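Local coordinates for protein cellobiose 2-epimerase (Caldibacillus thermoamylovorans, PDB 5ZHB) that catalyses the reversible epimerization at C2 of the reducing-end glucose of cellobiose, converting the disaccharide to its mannose-ended epimer, at residues 43-53 with 93-101. Numbering follows the deposited sequence. Where two conformers were deposited one is given.
Sequences KDAGKGGIATC and GLYWMVDYK
A two-stranded antiparallel ladder at the N-terminus of helix 49-66 joins Lys47 to Val98, a hydrogen-bonded pair. Lys47 N donates a hydrogen bond to Val98 O at 2.7 Å, and Val98 N returns a nearly straight bond (175°) to Lys47 O. Gly48 occupies the N-cap position, and the next residue donates from Gly49 N to Trp96 O at 3.0 Å, approaching from above the carbonyl plane. On the sheet face of Met97, in the conformer described, one of two modelled, the bent thioether lies over the glycine backbone, with SD 3.5 Å from Gly48 CA. The other face carries Val98 and Lys47. With CG beside its backbone N (chi1 -63°) and the chain extended beyond, Lys47 reaches past the end of strand 97-98 until NZ donates to Tyr100 O at 2.8 Å; NZ also forms a salt bridge with Asp25 and a hydrogen bond with the Gly29 carbonyl. Replacing Lys47 by alanine is likely to leave the Asp25 carboxylate without its charged mate and the carbonyls of Gly29 and Tyr100 without this donor. The Tyr100 ring is sandwiched: Asp44 CA makes a CH-pi contact with one face, 3.9 Å from the centroid, while Lys101 CG covers the opposite face. Beyond the ladder, Ile50 CD1 meets Trp96 CZ3 obliquely at 3.6 Å. Such short strands and loops, linking successive helices, are characteristic of the (alpha/alpha)6 barrel of the GlcNAc 2-epimerase family.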
ATOM      1  N   LYS A  43     -23.081   5.955   6.098  1.00 25.80           N
ATOM      2  CA  LYS A  43     -22.745   5.358   7.384  1.00 27.38           C
ATOM      3  C   LYS A  43     -23.035   3.863   7.428  1.00 25.51           C
ATOM      4  O   LYS A  43     -22.466   3.151   8.277  1.00 26.30           O
ATOM      5  CB  LYS A  43     -23.412   6.079   8.561  1.00 29.55           C
ATOM      6  CG  LYS A  43     -22.943   7.507   8.744  1.00 32.25           C
ATOM      7  CD  LYS A  43     -23.631   8.229   9.892  1.00 36.94           C
ATOM      8  CE  LYS A  43     -23.162   9.650  10.021  1.00 41.94           C
ATOM      9  NZ  LYS A  43     -23.948  10.305  11.066  1.00 43.60           N
ATOM     10  N   ASP A  44     -23.885   3.408   6.505  1.00 26.13           N
ATOM     11  CA  ASP A  44     -24.284   2.013   6.416  1.00 27.72           C
ATOM     12  C   ASP A  44     -23.510   1.276   5.311  1.00 28.39           C
ATOM     13  O   ASP A  44     -23.857   0.155   4.969  1.00 22.78           O
ATOM     14  CB  ASP A  44     -25.782   1.899   6.153  1.00 30.40           C
ATOM     15  CG  ASP A  44     -26.263   2.544   4.855  1.00 33.69           C
ATOM     16  OD1 ASP A  44     -25.502   3.345   4.262  1.00 35.22           O
ATOM     17  OD2 ASP A  44     -27.381   2.235   4.416  1.00 38.80           O
ATOM     18  N   ALA A  45     -22.459   1.883   4.734  1.00 25.37           N
ATOM     19  CA  ALA A  45     -21.710   1.204   3.683  1.00 24.67           C
ATOM     20  C   ALA A  45     -20.900   0.046   4.265  1.00 23.87           C
ATOM     21  O   ALA A  45     -20.562   0.016   5.451  1.00 24.15           O
ATOM     22  CB  ALA A  45     -20.816   2.199   2.976  1.00 25.79           C
ATOM     23  N   GLY A  46     -20.535  -0.901   3.394  1.00 23.80           N
ATOM     24  CA  GLY A  46     -19.593  -1.955   3.743  1.00 22.99           C
ATOM     25  C   GLY A  46     -18.238  -1.413   4.194  1.00 22.35           C
ATOM     26  O   GLY A  46     -17.840  -0.323   3.769  1.00 21.52           O
ATOM     27  N   LYS A  47     -17.572  -2.158   5.100  1.00 22.13           N
ATOM     28  CA  LYS A  47     -16.268  -1.797   5.648  1.00 22.88           C
ATOM     29  C   LYS A  47     -15.213  -2.811   5.188  1.00 22.70           C
ATOM     30  O   LYS A  47     -15.322  -4.009   5.473  1.00 22.30           O
ATOM     31  CB  LYS A  47     -16.328  -1.681   7.180  1.00 24.47           C
ATOM     32  CG  LYS A  47     -17.252  -0.579   7.675  1.00 26.55           C
ATOM     33  CD  LYS A  47     -17.473  -0.561   9.190  1.00 25.96           C
ATOM     34  CE  LYS A  47     -18.348   0.600   9.565  1.00 29.44           C
ATOM     35  NZ  LYS A  47     -18.737   0.549  10.976  1.00 29.25           N
ATOM     36  N   GLY A  48     -14.212  -2.344   4.414  1.00 20.94           N
ATOM     37  CA  GLY A  48     -13.216  -3.263   3.858  1.00 19.73           C
ATOM     38  C   GLY A  48     -12.261  -3.769   4.926  1.00 18.81           C
ATOM     39  O   GLY A  48     -11.907  -3.037   5.837  1.00 21.26           O
ATOM     40  N   GLY A  49     -11.806  -5.021   4.764  1.00 19.37           N
ATOM     41  CA  GLY A  49     -10.805  -5.602   5.625  1.00 19.22           C
ATOM     42  C   GLY A  49      -9.468  -4.891   5.425  1.00 17.64           C
ATOM     43  O   GLY A  49      -8.841  -4.459   6.393  1.00 17.42           O
ATOM     44  N   ILE A  50      -9.087  -4.730   4.155  1.00 17.75           N
ATOM     45  CA  ILE A  50      -7.870  -3.989   3.844  1.00 19.48           C
ATOM     46  C   ILE A  50      -7.983  -2.519   4.270  1.00 19.18           C
ATOM     47  O   ILE A  50      -7.028  -1.983   4.840  1.00 19.05           O
ATOM     48  CB  ILE A  50      -7.444  -4.170   2.378  1.00 19.73           C
ATOM     49  CG1 ILE A  50      -7.013  -5.629   2.161  1.00 20.89           C
ATOM     50  CG2 ILE A  50      -6.295  -3.201   2.050  1.00 20.24           C
ATOM     51  CD1 ILE A  50      -6.701  -6.007   0.732  1.00 23.15           C
ATOM     52  N   ALA A  51      -9.100  -1.858   3.962  1.00 17.32           N
ATOM     53  CA  ALA A  51      -9.286  -0.478   4.405  1.00 18.79           C
ATOM     54  C   ALA A  51      -9.046  -0.370   5.916  1.00 17.02           C
ATOM     55  O   ALA A  51      -8.409   0.579   6.385  1.00 17.77           O
ATOM     56  CB  ALA A  51     -10.643   0.036   3.988  1.00 18.72           C
ATOM     57  N   THR A  52      -9.537  -1.342   6.689  1.00 19.57           N
ATOM     58  CA  THR A  52      -9.430  -1.273   8.147  1.00 20.60           C
ATOM     59  C   THR A  52      -7.968  -1.421   8.581  1.00 20.95           C
ATOM     60  O   THR A  52      -7.511  -0.716   9.488  1.00 21.64           O
ATOM     61  CB  THR A  52     -10.333  -2.329   8.814  1.00 22.46           C
ATOM     62  OG1 THR A  52     -11.707  -2.144   8.484  1.00 22.29           O
ATOM     63  CG2 THR A  52     -10.238  -2.272  10.321  1.00 25.66           C
ATOM     64  N   CYS A  53      -7.249  -2.383   7.987  1.00 19.46           N
ATOM     65  CA  CYS A  53      -5.818  -2.484   8.187  1.00 20.03           C
ATOM     66  C   CYS A  53      -5.128  -1.155   7.883  1.00 19.67           C
ATOM     67  O   CYS A  53      -4.255  -0.731   8.630  1.00 20.52           O
ATOM     68  CB  CYS A  53      -5.174  -3.540   7.302  1.00 18.40           C
ATOM     69  SG  CYS A  53      -5.775  -5.215   7.612  1.00 22.72           S
ATOM     70  N   GLY A  93      -8.017 -15.592   9.968  1.00 26.90           N
ATOM     71  CA  GLY A  93      -7.626 -14.660   8.918  1.00 25.88           C
ATOM     72  C   GLY A  93      -8.687 -13.582   8.731  1.00 26.86           C
ATOM     73  O   GLY A  93      -9.749 -13.640   9.346  1.00 26.23           O
ATOM     74  N   LEU A  94      -8.371 -12.585   7.887  1.00 23.55           N
ATOM     75  CA  LEU A  94      -9.184 -11.388   7.746  1.00 21.44           C
ATOM     76  C   LEU A  94     -10.152 -11.576   6.600  1.00 20.95           C
ATOM     77  O   LEU A  94      -9.748 -12.000   5.531  1.00 21.04           O
ATOM     78  CB  LEU A  94      -8.322 -10.155   7.481  1.00 22.08           C
ATOM     79  CG  LEU A  94      -7.170  -9.885   8.450  1.00 24.64           C
ATOM     80  CD1 LEU A  94      -6.461  -8.597   8.040  1.00 23.19           C
ATOM     81  CD2 LEU A  94      -7.660  -9.790   9.882  1.00 28.26           C
ATOM     82  N   TYR A  95     -11.434 -11.284   6.862  1.00 21.73           N
ATOM     83  CA  TYR A  95     -12.446 -11.157   5.830  1.00 24.76           C
ATOM     84  C   TYR A  95     -12.071 -10.076   4.817  1.00 22.71           C
ATOM     85  O   TYR A  95     -11.464  -9.073   5.178  1.00 21.33           O
ATOM     86  CB  TYR A  95     -13.752 -10.788   6.549  1.00 24.05           C
ATOM     87  CG  TYR A  95     -14.371 -11.917   7.354  1.00 24.65           C
ATOM     88  CD1 TYR A  95     -14.496 -13.205   6.833  1.00 24.71           C
ATOM     89  CD2 TYR A  95     -14.857 -11.686   8.638  1.00 26.81           C
ATOM     90  CE1 TYR A  95     -15.099 -14.227   7.563  1.00 25.19           C
ATOM     91  CE2 TYR A  95     -15.460 -12.693   9.374  1.00 25.61           C
ATOM     92  CZ  TYR A  95     -15.615 -13.952   8.826  1.00 26.84           C
ATOM     93  OH  TYR A  95     -16.161 -14.944   9.585  1.00 28.01           O
ATOM     94  N   TRP A  96     -12.554 -10.237   3.584  1.00 22.99           N
ATOM     95  CA  TRP A  96     -12.397  -9.227   2.551  1.00 23.50           C
ATOM     96  C   TRP A  96     -13.272  -7.994   2.790  1.00 22.76           C
ATOM     97  O   TRP A  96     -12.825  -6.849   2.596  1.00 18.78           O
ATOM     98  CB  TRP A  96     -12.724  -9.859   1.203  1.00 23.04           C
ATOM     99  CG  TRP A  96     -12.375  -9.030  -0.001  1.00 24.70           C
ATOM    100  CD1 TRP A  96     -13.233  -8.451  -0.889  1.00 26.69           C
ATOM    101  CD2 TRP A  96     -11.038  -8.765  -0.495  1.00 25.31           C
ATOM    102  NE1 TRP A  96     -12.522  -7.840  -1.892  1.00 27.51           N
ATOM    103  CE2 TRP A  96     -11.179  -8.018  -1.677  1.00 27.19           C
ATOM    104  CE3 TRP A  96      -9.752  -9.069  -0.041  1.00 27.64           C
ATOM    105  CZ2 TRP A  96     -10.083  -7.588  -2.421  1.00 28.98           C
ATOM    106  CZ3 TRP A  96      -8.668  -8.617  -0.761  1.00 29.88           C
ATOM    107  CH2 TRP A  96      -8.832  -7.906  -1.950  1.00 28.47           C
ATOM    108  N   MET A  97     -14.529  -8.231   3.185  0.50 20.83           N
ATOM    109  CA  MET A  97     -15.446  -7.156   3.536  0.50 21.97           C
ATOM    110  C   MET A  97     -16.317  -7.589   4.715  0.50 22.49           C
ATOM    111  O   MET A  97     -16.624  -8.774   4.880  0.50 20.44           O
ATOM    112  CB  MET A  97     -16.409  -6.797   2.394  0.50 20.55           C
ATOM    113  CG  MET A  97     -15.793  -6.161   1.146  0.50 20.85           C
ATOM    114  SD  MET A  97     -15.355  -4.409   1.284  0.50 19.03           S
ATOM    115  CE  MET A  97     -16.877  -3.672   1.895  0.50 18.79           C
ATOM    116  N   VAL A  98     -16.723  -6.596   5.509  1.00 23.52           N
ATOM    117  CA  VAL A  98     -17.808  -6.733   6.468  1.00 24.78           C
ATOM    118  C   VAL A  98     -18.822  -5.621   6.215  1.00 23.90           C
ATOM    119  O   VAL A  98     -18.530  -4.644   5.548  1.00 23.18           O
ATOM    120  CB  VAL A  98     -17.301  -6.753   7.924  1.00 24.73           C
ATOM    121  CG1 VAL A  98     -16.414  -7.966   8.200  1.00 28.39           C
ATOM    122  CG2 VAL A  98     -16.587  -5.459   8.304  1.00 24.80           C
ATOM    123  N   ASP A  99     -20.047  -5.787   6.740  1.00 25.35           N
ATOM    124  CA  ASP A  99     -21.084  -4.781   6.601  1.00 24.40           C
ATOM    125  C   ASP A  99     -20.820  -3.733   7.667  1.00 23.37           C
ATOM    126  O   ASP A  99     -19.909  -3.879   8.466  1.00 23.88           O
ATOM    127  CB  ASP A  99     -22.477  -5.405   6.647  1.00 23.62           C
ATOM    128  CG  ASP A  99     -22.882  -6.004   7.989  1.00 25.74           C
ATOM    129  OD1 ASP A  99     -22.189  -5.754   8.986  1.00 26.78           O
ATOM    130  OD2 ASP A  99     -23.875  -6.759   8.015  1.00 28.07           O
ATOM    131  N   TYR A 100     -21.686  -2.727   7.749  1.00 24.65           N
ATOM    132  CA  TYR A 100     -21.419  -1.600   8.626  1.00 24.74           C
ATOM    133  C   TYR A 100     -21.476  -1.992  10.103  1.00 28.95           C
ATOM    134  O   TYR A 100     -20.951  -1.242  10.927  1.00 30.39           O
ATOM    135  CB  TYR A 100     -22.356  -0.454   8.258  1.00 26.73           C
ATOM    136  CG  TYR A 100     -23.793  -0.561   8.761  1.00 28.25           C
ATOM    137  CD1 TYR A 100     -24.701  -1.397   8.128  1.00 31.52           C
ATOM    138  CD2 TYR A 100     -24.249   0.239   9.800  1.00 34.72           C
ATOM    139  CE1 TYR A 100     -26.014  -1.483   8.547  1.00 35.20           C
ATOM    140  CE2 TYR A 100     -25.569   0.162  10.238  1.00 39.95           C
ATOM    141  CZ  TYR A 100     -26.450  -0.699   9.599  1.00 39.56           C
ATOM    142  OH  TYR A 100     -27.758  -0.828   9.962  1.00 41.94           O
ATOM    143  N   LYS A 101     -22.102  -3.137  10.436  1.00 27.46           N
ATOM    144  CA  LYS A 101     -22.102  -3.609  11.817  1.00 33.50           C
ATOM    145  C   LYS A 101     -21.022  -4.662  12.072  1.00 32.14           C
ATOM    146  O   LYS A 101     -20.936  -5.204  13.160  1.00 26.76           O
ATOM    147  CB  LYS A 101     -23.493  -4.165  12.139  1.00 41.20           C
ATOM    148  CG  LYS A 101     -24.601  -3.132  12.090  1.00 45.99           C
ATOM    149  CD  LYS A 101     -25.909  -3.636  12.681  1.00 53.87           C
ATOM    150  CE  LYS A 101     -27.105  -3.029  12.021  1.00 59.92           C
ATOM    151  NZ  LYS A 101     -28.347  -3.714  12.404  1.00 69.91           N
TER